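Local coordinates for F-BAR domain only protein 1 (Danio rerio, PDB 5JP2) that probably acts in an early step of clathrin-mediated endocytosis and binds an Eps15 peptide through its mu homology domain, at residues L147-Q152 and P241-Q246; V160-H165 and V179-P184; P172-T177 and K273-G278; P196-N201 and R205-K210. All blocks are in the same frame, centred on the assembly; numbering follows the deposited sequence. Where two conformers were deposited one is given.

Interaction 1: L147-Q152 and P241-Q246; sequences LSAECQ and PSLAVQ
Leu147 and Val245 meet where two beta sheets of the mu homology domain pack face to face, as in a beta sandwich. The strand 145-154 belongs to a four-stranded antiparallel sheet. The strand 242-250 belongs to the large mixed sheet. The segments run nearly opposite ways, 160° apart, and no hydrogen bond joins them.

The Leu147 side chain starts at CB, which points to the other sheet but stops short of it. CG stands beside the backbone N (chi1 -51°) and carries the two methyls onward. CD2 stays just beyond close contact with Val245. CD1 makes the touch, at 3.6 Å from Val245 CG2. The two side chains run past each other antiparallel, and the contact is between these two methyls. Leu147 also packs on Tyr164 of its own sheet and on Ala282 of the large sheet.

Cys151 and Pro241 form the loose end of the contact. Cys151 was modelled in two conformers and Pro241 is poorly ordered, so their approach is doubtful. Cys151 is also joined to Cys284 by a disulfide.

At the middle of the contact, Ala149 offers a single methyl, and Leu243 CD1 reaches it, 3.8 Å from Ala149 CB.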
loop_
_atom_site.group_PDB
_atom_site.type_symbol
_atom_site.label_atom_id
_atom_site.label_comp_id
_atom_site.label_asym_id
_atom_site.label_seq_id
_atom_site.Cartn_x
_atom_site.Cartn_y
_atom_site.Cartn_z
ATOM N N LEU B 147 7.182 15.276 5.890
ATOM C CA LEU B 147 6.684 15.929 7.089
ATOM C C LEU B 147 7.816 16.607 7.846
ATOM O O LEU B 147 8.901 16.042 7.989
ATOM C CB LEU B 147 6.009 14.935 8.023
ATOM C CG LEU B 147 4.955 14.020 7.437
ATOM C CD1 LEU B 147 4.354 13.190 8.521
ATOM C CD2 LEU B 147 3.918 14.818 6.706
ATOM N N SER B 148 7.563 17.823 8.323
ATOM C CA SER B 148 8.459 18.498 9.255
ATOM C C SER B 148 7.648 19.113 10.379
ATOM O O SER B 148 6.884 20.054 10.148
ATOM C CB SER B 148 9.280 19.570 8.551
ATOM O OG SER B 148 10.117 20.231 9.471
ATOM N N ALA B 149 7.828 18.598 11.590
ATOM C CA ALA B 149 7.162 19.093 12.781
ATOM C C ALA B 149 8.141 19.841 13.682
ATOM O O ALA B 149 9.321 19.507 13.758
ATOM C CB ALA B 149 6.517 17.953 13.561
ATOM N N GLU B 150 7.634 20.868 14.352
ATOM C CA GLU B 150 8.407 21.683 15.276
ATOM C C GLU B 150 7.574 21.909 16.525
ATOM O O GLU B 150 6.348 21.919 16.466
ATOM C CB GLU B 150 8.791 23.029 14.652
ATOM C CG GLU B 150 9.738 22.912 13.477
ATOM C CD GLU B 150 10.046 24.247 12.837
ATOM O OE1 GLU B 150 10.781 24.269 11.827
ATOM O OE2 GLU B 150 9.531 25.274 13.323
ATOM N N CYS B 151 8.251 22.099 17.653
ATOM C CA CYS B 151 7.571 22.264 18.928
ATOM C C CYS B 151 8.279 23.312 19.772
ATOM O O CYS B 151 9.510 23.386 19.781
ATOM C CB CYS B 151 7.513 20.941 19.691
ATOM S SG CYS B 151 6.381 20.942 21.078
ATOM N N GLN B 152 7.493 24.115 20.482
ATOM C CA GLN B 152 8.011 25.138 21.377
ATOM C C GLN B 152 7.139 25.178 22.617
ATOM O O GLN B 152 5.924 24.998 22.528
ATOM C CB GLN B 152 8.058 26.507 20.692
ATOM C CG GLN B 152 9.079 26.578 19.566
ATOM C CD GLN B 152 8.476 26.338 18.194
ATOM O OE1 GLN B 152 7.263 26.205 18.047
ATOM N NE2 GLN B 152 9.334 26.237 17.185
ATOM N N PRO B 241 5.261 15.685 21.778
ATOM C CA PRO B 241 4.182 14.976 21.090
ATOM C C PRO B 241 4.583 14.632 19.669
ATOM O O PRO B 241 5.448 15.268 19.064
ATOM C CB PRO B 241 3.031 15.980 21.116
ATOM C CG PRO B 241 3.715 17.299 21.105
ATOM C CD PRO B 241 4.979 17.124 21.903
ATOM N N SER B 242 3.943 13.592 19.146
ATOM C CA SER B 242 4.153 13.143 17.780
ATOM C C SER B 242 2.851 13.247 17.009
ATOM O O SER B 242 1.779 12.994 17.554
ATOM C CB SER B 242 4.626 11.701 17.744
ATOM O OG SER B 242 5.969 11.584 18.155
ATOM N N LEU B 243 2.943 13.602 15.741
ATOM C CA LEU B 243 1.773 13.658 14.883
ATOM C C LEU B 243 1.732 12.436 13.975
ATOM O O LEU B 243 2.764 11.986 13.477
ATOM C CB LEU B 243 1.785 14.924 14.032
ATOM C CG LEU B 243 1.750 16.253 14.782
ATOM C CD1 LEU B 243 3.122 16.869 14.776
ATOM C CD2 LEU B 243 0.758 17.169 14.168
ATOM N N ALA B 244 0.537 11.903 13.769
ATOM C CA ALA B 244 0.307 10.796 12.857
ATOM C C ALA B 244 -0.481 11.279 11.650
ATOM O O ALA B 244 -1.415 12.075 11.787
ATOM C CB ALA B 244 -0.437 9.659 13.549
ATOM N N VAL B 245 -0.077 10.811 10.470
ATOM C CA VAL B 245 -0.744 11.103 9.210
ATOM C C VAL B 245 -1.270 9.814 8.599
ATOM O O VAL B 245 -0.589 8.786 8.592
ATOM C CB VAL B 245 0.193 11.818 8.225
ATOM C CG1 VAL B 245 -0.563 12.219 6.981
ATOM C CG2 VAL B 245 0.791 13.031 8.879
ATOM N N GLN B 246 -2.471 9.893 8.047
ATOM C CA GLN B 246 -3.124 8.779 7.390
ATOM C C GLN B 246 -3.499 9.185 5.980
ATOM O O GLN B 246 -3.959 10.301 5.755
ATOM C CB GLN B 246 -4.356 8.345 8.168
ATOM C CG GLN B 246 -4.007 7.981 9.592
ATOM C CD GLN B 246 -5.193 7.525 10.371
ATOM O OE1 GLN B 246 -6.269 8.094 10.263
ATOM N NE2 GLN B 246 -4.996 6.527 11.206
#

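Interaction 2: V160-H165 and V179-P184; sequences VSLDYH and VQVLLP. With ZN (zinc ion), chain E.
Val160 and Leu183, like Leu162 and Val181, meet methyl against methyl, tip to tip, and these two pairs make the whole contact. They lie in the sandwich core of the mu homology domain, where the strand 157-166 of one sheet faces the strand 179-184 of the other. The backbones stay apart: the CA atoms of Leu162 and Val181 are 9.4 Å from each other. No hydrogen bond crosses.

Val160 and Val181 each hold CG1 anti to the backbone N (chi1 172° and 179°), and this methyl does the touching. Val160 CG1 lies 4.2 Å from Leu183 CD2. All four side chains are buried. Leu243 fills in beside both valines, and Trp230 touches both Val160 and Leu183.

The strand 157-166 has a different role on its other side. Asp163 and His165 point away from the core. His165 binds a zinc ion through NE2, and Cys167 SG is the second protein ligand. The other ring nitrogen, His165 ND1, is hydrogen-bonded to Ser223 OG, which probably fixes the rotation of the imidazole.

One residue before Asp163, the chain faces the core again. There Leu162 CD2 lies 3.9 Å from Val181 CG1.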
loop_
_atom_site.group_PDB
_atom_site.type_symbol
_atom_site.label_atom_id
_atom_site.label_comp_id
_atom_site.label_asym_id
_atom_site.label_seq_id
_atom_site.Cartn_x
_atom_site.Cartn_y
_atom_site.Cartn_z
ATOM N N VAL B 160 2.522 23.511 18.629
ATOM C CA VAL B 160 2.929 22.451 17.719
ATOM C C VAL B 160 2.556 22.873 16.311
ATOM O O VAL B 160 1.447 23.360 16.083
ATOM C CB VAL B 160 2.250 21.121 18.092
ATOM C CG1 VAL B 160 2.515 20.065 17.051
ATOM C CG2 VAL B 160 2.727 20.658 19.452
ATOM N N SER B 161 3.471 22.683 15.369
ATOM C CA SER B 161 3.213 23.012 13.979
ATOM C C SER B 161 3.734 21.903 13.075
ATOM O O SER B 161 4.716 21.237 13.394
ATOM C CB SER B 161 3.847 24.345 13.621
ATOM O OG SER B 161 5.229 24.177 13.426
ATOM N N LEU B 162 3.071 21.716 11.937
ATOM C CA LEU B 162 3.465 20.702 10.969
ATOM C C LEU B 162 3.447 21.249 9.551
ATOM O O LEU B 162 2.425 21.762 9.097
ATOM C CB LEU B 162 2.550 19.483 11.044
ATOM C CG LEU B 162 2.849 18.364 10.039
ATOM C CD1 LEU B 162 4.096 17.602 10.406
ATOM C CD2 LEU B 162 1.683 17.420 9.937
ATOM N N ASP B 163 4.564 21.129 8.855
ATOM C CA ASP B 163 4.616 21.381 7.424
ATOM C C ASP B 163 4.585 20.048 6.683
ATOM O O ASP B 163 5.239 19.090 7.085
ATOM C CB ASP B 163 5.860 22.180 7.036
ATOM C CG ASP B 163 5.917 23.547 7.701
ATOM O OD1 ASP B 163 4.864 24.062 8.108
ATOM O OD2 ASP B 163 7.015 24.123 7.811
ATOM N N TYR B 164 3.789 19.972 5.628
ATOM C CA TYR B 164 3.723 18.773 4.811
ATOM C C TYR B 164 3.933 19.117 3.350
ATOM O O TYR B 164 3.536 20.182 2.875
ATOM C CB TYR B 164 2.399 18.031 4.994
ATOM C CG TYR B 164 1.144 18.853 4.807
ATOM C CD1 TYR B 164 0.550 18.992 3.562
ATOM C CD2 TYR B 164 0.551 19.479 5.885
ATOM C CE1 TYR B 164 -0.593 19.727 3.410
ATOM C CE2 TYR B 164 -0.588 20.214 5.741
ATOM C CZ TYR B 164 -1.157 20.339 4.509
ATOM O OH TYR B 164 -2.301 21.083 4.387
ATOM N N HIS B 165 4.597 18.217 2.655
ATOM C CA HIS B 165 5.019 18.459 1.293
ATOM C C HIS B 165 4.823 17.175 0.513
ATOM O O HIS B 165 5.455 16.163 0.824
ATOM C CB HIS B 165 6.480 18.910 1.284
ATOM C CG HIS B 165 7.082 18.988 -0.072
ATOM N ND1 HIS B 165 6.469 19.620 -1.127
ATOM C CD2 HIS B 165 8.238 18.484 -0.550
ATOM C CE1 HIS B 165 7.228 19.501 -2.200
ATOM N NE2 HIS B 165 8.310 18.820 -1.874
ATOM N N VAL B 179 -6.953 11.881 3.563
ATOM C CA VAL B 179 -5.820 12.422 4.293
ATOM C C VAL B 179 -6.283 12.980 5.631
ATOM O O VAL B 179 -7.177 13.822 5.687
ATOM C CB VAL B 179 -5.097 13.496 3.472
ATOM C CG1 VAL B 179 -3.850 13.956 4.209
ATOM C CG2 VAL B 179 -4.736 12.955 2.109
ATOM N N GLN B 180 -5.669 12.503 6.705
ATOM C CA GLN B 180 -5.944 12.940 8.061
ATOM C C GLN B 180 -4.636 13.191 8.799
ATOM O O GLN B 180 -3.640 12.517 8.569
ATOM C CB GLN B 180 -6.735 11.894 8.837
ATOM C CG GLN B 180 -8.144 11.682 8.396
ATOM C CD GLN B 180 -8.866 10.722 9.304
ATOM O OE1 GLN B 180 -8.268 10.147 10.203
ATOM N NE2 GLN B 180 -10.157 10.546 9.084
ATOM N N VAL B 181 -4.664 14.127 9.732
ATOM C CA VAL B 181 -3.527 14.400 10.593
ATOM C C VAL B 181 -4.019 14.333 12.022
ATOM O O VAL B 181 -4.997 14.993 12.374
ATOM C CB VAL B 181 -2.882 15.765 10.308
ATOM C CG1 VAL B 181 -1.706 16.016 11.269
ATOM C CG2 VAL B 181 -2.421 15.818 8.889
ATOM N N LEU B 182 -3.334 13.547 12.837
ATOM C CA LEU B 182 -3.752 13.250 14.196
ATOM C C LEU B 182 -2.677 13.704 15.166
ATOM O O LEU B 182 -1.517 13.302 15.048
ATOM C CB LEU B 182 -4.018 11.758 14.361
ATOM C CG LEU B 182 -5.028 11.190 13.368
ATOM C CD1 LEU B 182 -4.891 9.702 13.248
ATOM C CD2 LEU B 182 -6.398 11.540 13.831
ATOM N N LEU B 183 -3.058 14.554 16.101
ATOM C CA LEU B 183 -2.187 14.975 17.194
ATOM C C LEU B 183 -2.841 14.557 18.503
ATOM O O LEU B 183 -3.898 15.102 18.860
ATOM C CB LEU B 183 -1.956 16.482 17.155
ATOM C CG LEU B 183 -1.233 17.112 18.335
ATOM C CD1 LEU B 183 0.178 16.580 18.475
ATOM C CD2 LEU B 183 -1.215 18.590 18.148
ATOM N N PRO B 184 -2.286 13.599 19.249
ATOM C CA PRO B 184 -2.929 13.221 20.509
ATOM C C PRO B 184 -2.769 14.324 21.538
ATOM O O PRO B 184 -1.718 14.951 21.638
ATOM C CB PRO B 184 -2.188 11.943 20.910
ATOM C CG PRO B 184 -0.895 12.064 20.285
ATOM C CD PRO B 184 -1.062 12.825 19.013
HETATM ZN ZN ZN E . 9.756 18.357 -2.823
#

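Interaction 3: P172-T177 and K273-G278; sequences PATQLT and KRFATG
Phe275 meets three side chains of the loop 172-177: Leu176, Thr174 and Pro172. Its CG lies between the backbone N and the carbonyl carbon (chi1 60°), the crowded position. This lifts the ring off the strand and toward the loop.

Leu176 comes in at about a right angle. Its CG sits beside the backbone N (chi1 -48°), and CD2 ends in the plane of the Phe275 ring, at the edge. Leu176 CD2 is 3.8 Å from Phe275 CE1 and almost as near to CZ. Thr174 meets Phe275 head-on, its CG2 near the ring plane at the edge. Its two branches are sorted by chi1 (-179°). OG1 is anti to the backbone N and is hydrogen-bonded to Ser250 O. CG2 is left to meet the ring edge, 4.1 Å from Phe275 CE2. The Pro172 and Phe275 side chains meet at a slant, with Pro172 CG 4.1 Å from the same CE2.

The loop joins two strands of the mu homology domain, 157-166 and 179-184. Phe275 lies on the long strand 266-283 of the large sheet. The neighbouring residues Arg274 and Ala276 point to the other side of that strand. There both pack on the bound Eps15 peptide. Arg274 NH2 is hydrogen-bonded to the peptide backbone, and the guanidinium makes a cation-pi contact with an aromatic side chain.

Putting an alanine in place of Phe275 would probably open a gap between strand and loop, with Leu176 CD2 and Thr174 CG2 left without the ring edge. Phe247 touches both Phe275 and Leu176, and so borders the ring from the adjacent strand 242-250.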
loop_
_atom_site.group_PDB
_atom_site.type_symbol
_atom_site.label_atom_id
_atom_site.label_comp_id
_atom_site.label_asym_id
_atom_site.label_seq_id
_atom_site.Cartn_x
_atom_site.Cartn_y
_atom_site.Cartn_z
ATOM N N PRO B 172 4.509 8.894 -5.959
ATOM C CA PRO B 172 4.016 8.300 -7.203
ATOM C C PRO B 172 3.024 9.229 -7.878
ATOM O O PRO B 172 2.546 10.202 -7.295
ATOM C CB PRO B 172 3.341 7.013 -6.731
ATOM C CG PRO B 172 2.866 7.334 -5.381
ATOM C CD PRO B 172 3.917 8.243 -4.782
ATOM N N ALA B 173 2.694 8.910 -9.125
ATOM C CA ALA B 173 1.781 9.752 -9.881
ATOM C C ALA B 173 0.365 9.287 -9.600
ATOM O O ALA B 173 -0.154 8.405 -10.284
ATOM C CB ALA B 173 2.090 9.690 -11.369
ATOM N N THR B 174 -0.278 9.957 -8.648
ATOM C CA THR B 174 -1.644 9.711 -8.219
ATOM C C THR B 174 -1.911 10.611 -7.028
ATOM O O THR B 174 -0.989 11.199 -6.470
ATOM C CB THR B 174 -1.908 8.237 -7.864
ATOM O OG1 THR B 174 -3.281 8.077 -7.481
ATOM C CG2 THR B 174 -1.019 7.751 -6.732
ATOM N N GLN B 175 -3.167 10.746 -6.658
ATOM C CA GLN B 175 -3.531 11.528 -5.501
ATOM C C GLN B 175 -3.379 10.721 -4.219
ATOM O O GLN B 175 -3.550 9.503 -4.199
ATOM C CB GLN B 175 -4.971 11.998 -5.633
ATOM C CG GLN B 175 -5.222 12.863 -6.815
ATOM C CD GLN B 175 -6.430 13.728 -6.596
ATOM O OE1 GLN B 175 -7.480 13.245 -6.178
ATOM N NE2 GLN B 175 -6.291 15.018 -6.862
ATOM N N LEU B 176 -3.094 11.422 -3.134
ATOM C CA LEU B 176 -3.270 10.872 -1.803
ATOM C C LEU B 176 -4.633 11.314 -1.290
ATOM O O LEU B 176 -4.926 12.507 -1.259
ATOM C CB LEU B 176 -2.151 11.355 -0.878
ATOM C CG LEU B 176 -0.715 11.224 -1.427
ATOM C CD1 LEU B 176 0.254 11.927 -0.548
ATOM C CD2 LEU B 176 -0.279 9.792 -1.587
ATOM N N THR B 177 -5.462 10.365 -0.890
ATOM C CA THR B 177 -6.824 10.657 -0.480
ATOM C C THR B 177 -7.041 10.178 0.949
ATOM O O THR B 177 -6.175 9.565 1.551
ATOM C CB THR B 177 -7.833 10.022 -1.449
ATOM O OG1 THR B 177 -7.807 8.599 -1.330
ATOM C CG2 THR B 177 -7.478 10.378 -2.868
ATOM N N LYS B 273 -3.602 -1.671 -8.022
ATOM C CA LYS B 273 -2.534 -1.161 -7.170
ATOM C C LYS B 273 -3.113 -0.243 -6.108
ATOM O O LYS B 273 -3.778 0.737 -6.437
ATOM C CB LYS B 273 -1.496 -0.415 -7.996
ATOM C CG LYS B 273 -1.036 -1.173 -9.162
ATOM C CD LYS B 273 0.100 -0.489 -9.829
ATOM C CE LYS B 273 0.386 -1.144 -11.152
ATOM N NZ LYS B 273 1.721 -0.796 -11.664
ATOM N N ARG B 274 -2.867 -0.561 -4.841
ATOM C CA ARG B 274 -3.365 0.240 -3.736
ATOM C C ARG B 274 -2.321 0.341 -2.634
ATOM O O ARG B 274 -1.526 -0.572 -2.422
ATOM C CB ARG B 274 -4.659 -0.329 -3.168
ATOM C CG ARG B 274 -4.545 -1.734 -2.669
ATOM C CD ARG B 274 -5.885 -2.252 -2.194
ATOM N NE ARG B 274 -5.762 -3.527 -1.496
ATOM C CZ ARG B 274 -6.758 -4.123 -0.860
ATOM N NH1 ARG B 274 -7.951 -3.561 -0.833
ATOM N NH2 ARG B 274 -6.560 -5.281 -0.249
ATOM N N PHE B 275 -2.316 1.472 -1.942
ATOM C CA PHE B 275 -1.420 1.618 -0.818
ATOM C C PHE B 275 -2.087 2.420 0.285
ATOM O O PHE B 275 -3.046 3.151 0.056
ATOM C CB PHE B 275 -0.098 2.241 -1.250
ATOM C CG PHE B 275 -0.221 3.600 -1.854
ATOM C CD1 PHE B 275 -0.435 4.713 -1.059
ATOM C CD2 PHE B 275 -0.067 3.778 -3.207
ATOM C CE1 PHE B 275 -0.514 5.963 -1.607
ATOM C CE2 PHE B 275 -0.142 5.027 -3.762
ATOM C CZ PHE B 275 -0.367 6.119 -2.964
ATOM N N ALA B 276 -1.566 2.261 1.494
ATOM C CA ALA B 276 -2.108 2.945 2.651
ATOM C C ALA B 276 -1.000 3.172 3.669
ATOM O O ALA B 276 0.005 2.466 3.692
ATOM C CB ALA B 276 -3.249 2.155 3.285
ATOM N N THR B 277 -1.214 4.159 4.528
ATOM C CA THR B 277 -0.302 4.390 5.628
ATOM C C THR B 277 -0.514 3.344 6.708
ATOM O O THR B 277 -1.634 2.925 6.982
ATOM C CB THR B 277 -0.503 5.768 6.248
ATOM O OG1 THR B 277 -1.876 5.966 6.547
ATOM C CG2 THR B 277 -0.033 6.829 5.354
ATOM N N GLY B 278 0.576 2.913 7.303
ATOM C CA GLY B 278 0.532 2.248 8.581
ATOM C C GLY B 278 0.728 3.309 9.649
ATOM O O GLY B 278 -0.075 4.236 9.769
#

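Interaction 4: P196-N201 and R205-K210; sequences PPAAWN and RRLLWK
Ala198 sits over one face of the Trp209 indole. Its CB is 3.6 Å from the centroid of the five-membered ring, only 14° off the normal, a CH-pi contact. Leu207 CD2 packs against the same methyl, and also meets the edge of the Trp200 ring, 4.0 Å from Trp200 CD1. On the core side Trp209 touches Leu226 and Ala228 of the facing sheet.

One polar atom sits on the indole edge, NE1. Trp209 NE1 donates to Pro196 O over 2.9 Å. The oxygen lies in the ring plane, but the donor stands above the carbonyl plane. A leucine in place of Trp209 would probably leave Pro196 O without this partner and Ala198 without a flat surface to rest on.

The segments form a beta hairpin, and its strand 199-201 ends the large sheet within the chain. Ala199 and Leu208 are a hydrogen-bonded pair, with Leu208 N 2.7 Å from Ala199 O. Trp200 and Leu207 are the non-hydrogen-bonded pair that follows.

Trp200 has CG anti to the backbone N (chi1 -167°), which brings one face of the ring over Arg206 N, while Arg205 meets the six-membered end obliquely. Trp200 CZ2 is 3.8 Å from Arg205 CB.

Near the turn Arg205 and Arg206 both face Asn201, a G1 beta bulge. Asn201 N donates to Arg206 O over 2.9 Å. Asn201 O receives two weak bonds, from Arg205 N and Arg206 N. Asn201 OD1 accepts from Glu204 N in the turn.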
loop_
_atom_site.group_PDB
_atom_site.type_symbol
_atom_site.label_atom_id
_atom_site.label_comp_id
_atom_site.label_asym_id
_atom_site.label_seq_id
_atom_site.Cartn_x
_atom_site.Cartn_y
_atom_site.Cartn_z
ATOM N N PRO B 196 -5.429 25.309 10.592
ATOM C CA PRO B 196 -6.874 25.438 10.429
ATOM C C PRO B 196 -7.628 24.750 11.562
ATOM O O PRO B 196 -6.982 24.142 12.400
ATOM C CB PRO B 196 -7.123 24.763 9.071
ATOM C CG PRO B 196 -5.970 23.949 8.813
ATOM C CD PRO B 196 -4.815 24.603 9.462
ATOM N N PRO B 197 -8.956 24.855 11.593
ATOM C CA PRO B 197 -9.712 24.262 12.700
ATOM C C PRO B 197 -9.577 22.753 12.740
ATOM O O PRO B 197 -9.440 22.092 11.713
ATOM C CB PRO B 197 -11.158 24.675 12.407
ATOM C CG PRO B 197 -11.044 25.859 11.553
ATOM C CD PRO B 197 -9.835 25.648 10.717
ATOM N N ALA B 198 -9.620 22.210 13.952
ATOM C CA ALA B 198 -9.566 20.776 14.146
ATOM C C ALA B 198 -10.623 20.343 15.143
ATOM O O ALA B 198 -11.109 21.127 15.956
ATOM C CB ALA B 198 -8.201 20.326 14.656
ATOM N N ALA B 199 -10.970 19.075 15.059
ATOM C CA ALA B 199 -11.886 18.447 15.985
ATOM C C ALA B 199 -11.081 17.713 17.046
ATOM O O ALA B 199 -9.941 17.320 16.811
ATOM C CB ALA B 199 -12.812 17.486 15.252
ATOM N N TRP B 200 -11.665 17.553 18.227
ATOM C CA TRP B 200 -11.058 16.766 19.289
ATOM C C TRP B 200 -11.911 15.529 19.513
ATOM O O TRP B 200 -13.080 15.637 19.871
ATOM C CB TRP B 200 -10.913 17.574 20.574
ATOM C CG TRP B 200 -10.024 16.900 21.570
ATOM C CD1 TRP B 200 -8.660 16.879 21.575
ATOM C CD2 TRP B 200 -10.437 16.134 22.700
ATOM N NE1 TRP B 200 -8.199 16.145 22.636
ATOM C CE2 TRP B 200 -9.272 15.680 23.346
ATOM C CE3 TRP B 200 -11.680 15.791 23.234
ATOM C CZ2 TRP B 200 -9.317 14.902 24.489
ATOM C CZ3 TRP B 200 -11.719 15.026 24.366
ATOM C CH2 TRP B 200 -10.550 14.586 24.983
ATOM N N ASN B 201 -11.337 14.364 19.276
ATOM C CA ASN B 201 -12.060 13.112 19.391
ATOM C C ASN B 201 -11.926 12.642 20.831
ATOM O O ASN B 201 -10.810 12.451 21.317
ATOM C CB ASN B 201 -11.507 12.073 18.414
ATOM C CG ASN B 201 -12.067 10.687 18.655
ATOM O OD1 ASN B 201 -11.522 9.905 19.422
ATOM N ND2 ASN B 201 -13.164 10.377 17.988
ATOM N N ARG B 205 -8.873 10.728 22.297
ATOM C CA ARG B 205 -8.183 11.862 22.912
ATOM C C ARG B 205 -7.090 12.404 21.989
ATOM O O ARG B 205 -5.895 12.343 22.277
ATOM C CB ARG B 205 -7.600 11.487 24.278
ATOM C CG ARG B 205 -8.532 10.682 25.151
ATOM C CD ARG B 205 -8.110 10.723 26.600
ATOM N NE ARG B 205 -8.958 9.879 27.436
ATOM C CZ ARG B 205 -10.210 10.171 27.780
ATOM N NH1 ARG B 205 -10.782 11.289 27.353
ATOM N NH2 ARG B 205 -10.898 9.336 28.546
ATOM N N ARG B 206 -7.537 12.982 20.879
ATOM C CA ARG B 206 -6.594 13.461 19.882
ATOM C C ARG B 206 -7.247 14.527 19.016
ATOM O O ARG B 206 -8.464 14.569 18.859
ATOM C CB ARG B 206 -6.058 12.318 19.024
ATOM C CG ARG B 206 -7.122 11.568 18.289
ATOM C CD ARG B 206 -6.591 10.266 17.718
ATOM N NE ARG B 206 -7.611 9.587 16.923
ATOM C CZ ARG B 206 -7.441 8.414 16.324
ATOM N NH1 ARG B 206 -6.287 7.772 16.427
ATOM N NH2 ARG B 206 -8.430 7.880 15.627
ATOM N N LEU B 207 -6.413 15.414 18.491
ATOM C CA LEU B 207 -6.855 16.419 17.538
ATOM C C LEU B 207 -6.858 15.853 16.123
ATOM O O LEU B 207 -5.927 15.152 15.721
ATOM C CB LEU B 207 -5.933 17.626 17.581
ATOM C CG LEU B 207 -6.144 18.613 18.700
ATOM C CD1 LEU B 207 -5.105 19.693 18.572
ATOM C CD2 LEU B 207 -7.521 19.181 18.569
ATOM N N LEU B 208 -7.915 16.146 15.374
ATOM C CA LEU B 208 -8.095 15.630 14.024
ATOM C C LEU B 208 -8.212 16.754 13.013
ATOM O O LEU B 208 -9.124 17.578 13.096
ATOM C CB LEU B 208 -9.343 14.759 13.936
ATOM C CG LEU B 208 -9.717 14.302 12.525
ATOM C CD1 LEU B 208 -8.658 13.420 11.891
ATOM C CD2 LEU B 208 -11.049 13.591 12.532
ATOM N N TRP B 209 -7.290 16.785 12.060
ATOM C CA TRP B 209 -7.421 17.592 10.858
ATOM C C TRP B 209 -7.779 16.684 9.690
ATOM O O TRP B 209 -7.143 15.648 9.492
ATOM C CB TRP B 209 -6.136 18.341 10.535
ATOM C CG TRP B 209 -5.829 19.477 11.441
ATOM C CD1 TRP B 209 -6.263 20.757 11.328
ATOM C CD2 TRP B 209 -4.976 19.441 12.579
ATOM N NE1 TRP B 209 -5.742 21.521 12.332
ATOM C CE2 TRP B 209 -4.946 20.735 13.116
ATOM C CE3 TRP B 209 -4.246 18.434 13.204
ATOM C CZ2 TRP B 209 -4.217 21.050 14.247
ATOM C CZ3 TRP B 209 -3.511 18.750 14.312
ATOM C CH2 TRP B 209 -3.502 20.047 14.827
ATOM N N LYS B 210 -8.764 17.086 8.906
ATOM C CA LYS B 210 -9.066 16.443 7.638
ATOM C C LYS B 210 -8.543 17.337 6.530
ATOM O O LYS B 210 -8.934 18.501 6.438
ATOM C CB LYS B 210 -10.566 16.221 7.460
ATOM C CG LYS B 210 -11.198 15.244 8.412
ATOM C CD LYS B 210 -12.626 14.971 7.989
ATOM C CE LYS B 210 -13.297 13.956 8.882
ATOM N NZ LYS B 210 -14.703 13.719 8.458
#

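Overall arrangement
Interactions 1, 2 and 3 open in turn at 147-152, 160-165 and 172-177. Interaction 2 closes first, at 179-184, within the span of interaction 1. Interaction 4 then opens and closes locally, at 196-201 and 205-210, inside the spans of both 1 and 3. Interaction 1 closes at 241-246 and interaction 3 at 273-278. Interaction 3 therefore crosses both 1 and 2. Interactions 1 and 2 are adjacent, their centres about 6 Å apart, and both join the four-stranded sheet to the large mixed sheet. Interaction 4 extends the large sheet from 179-184 to its edge. Interaction 3 ties the intervening loop to the long strand near the chain's centre.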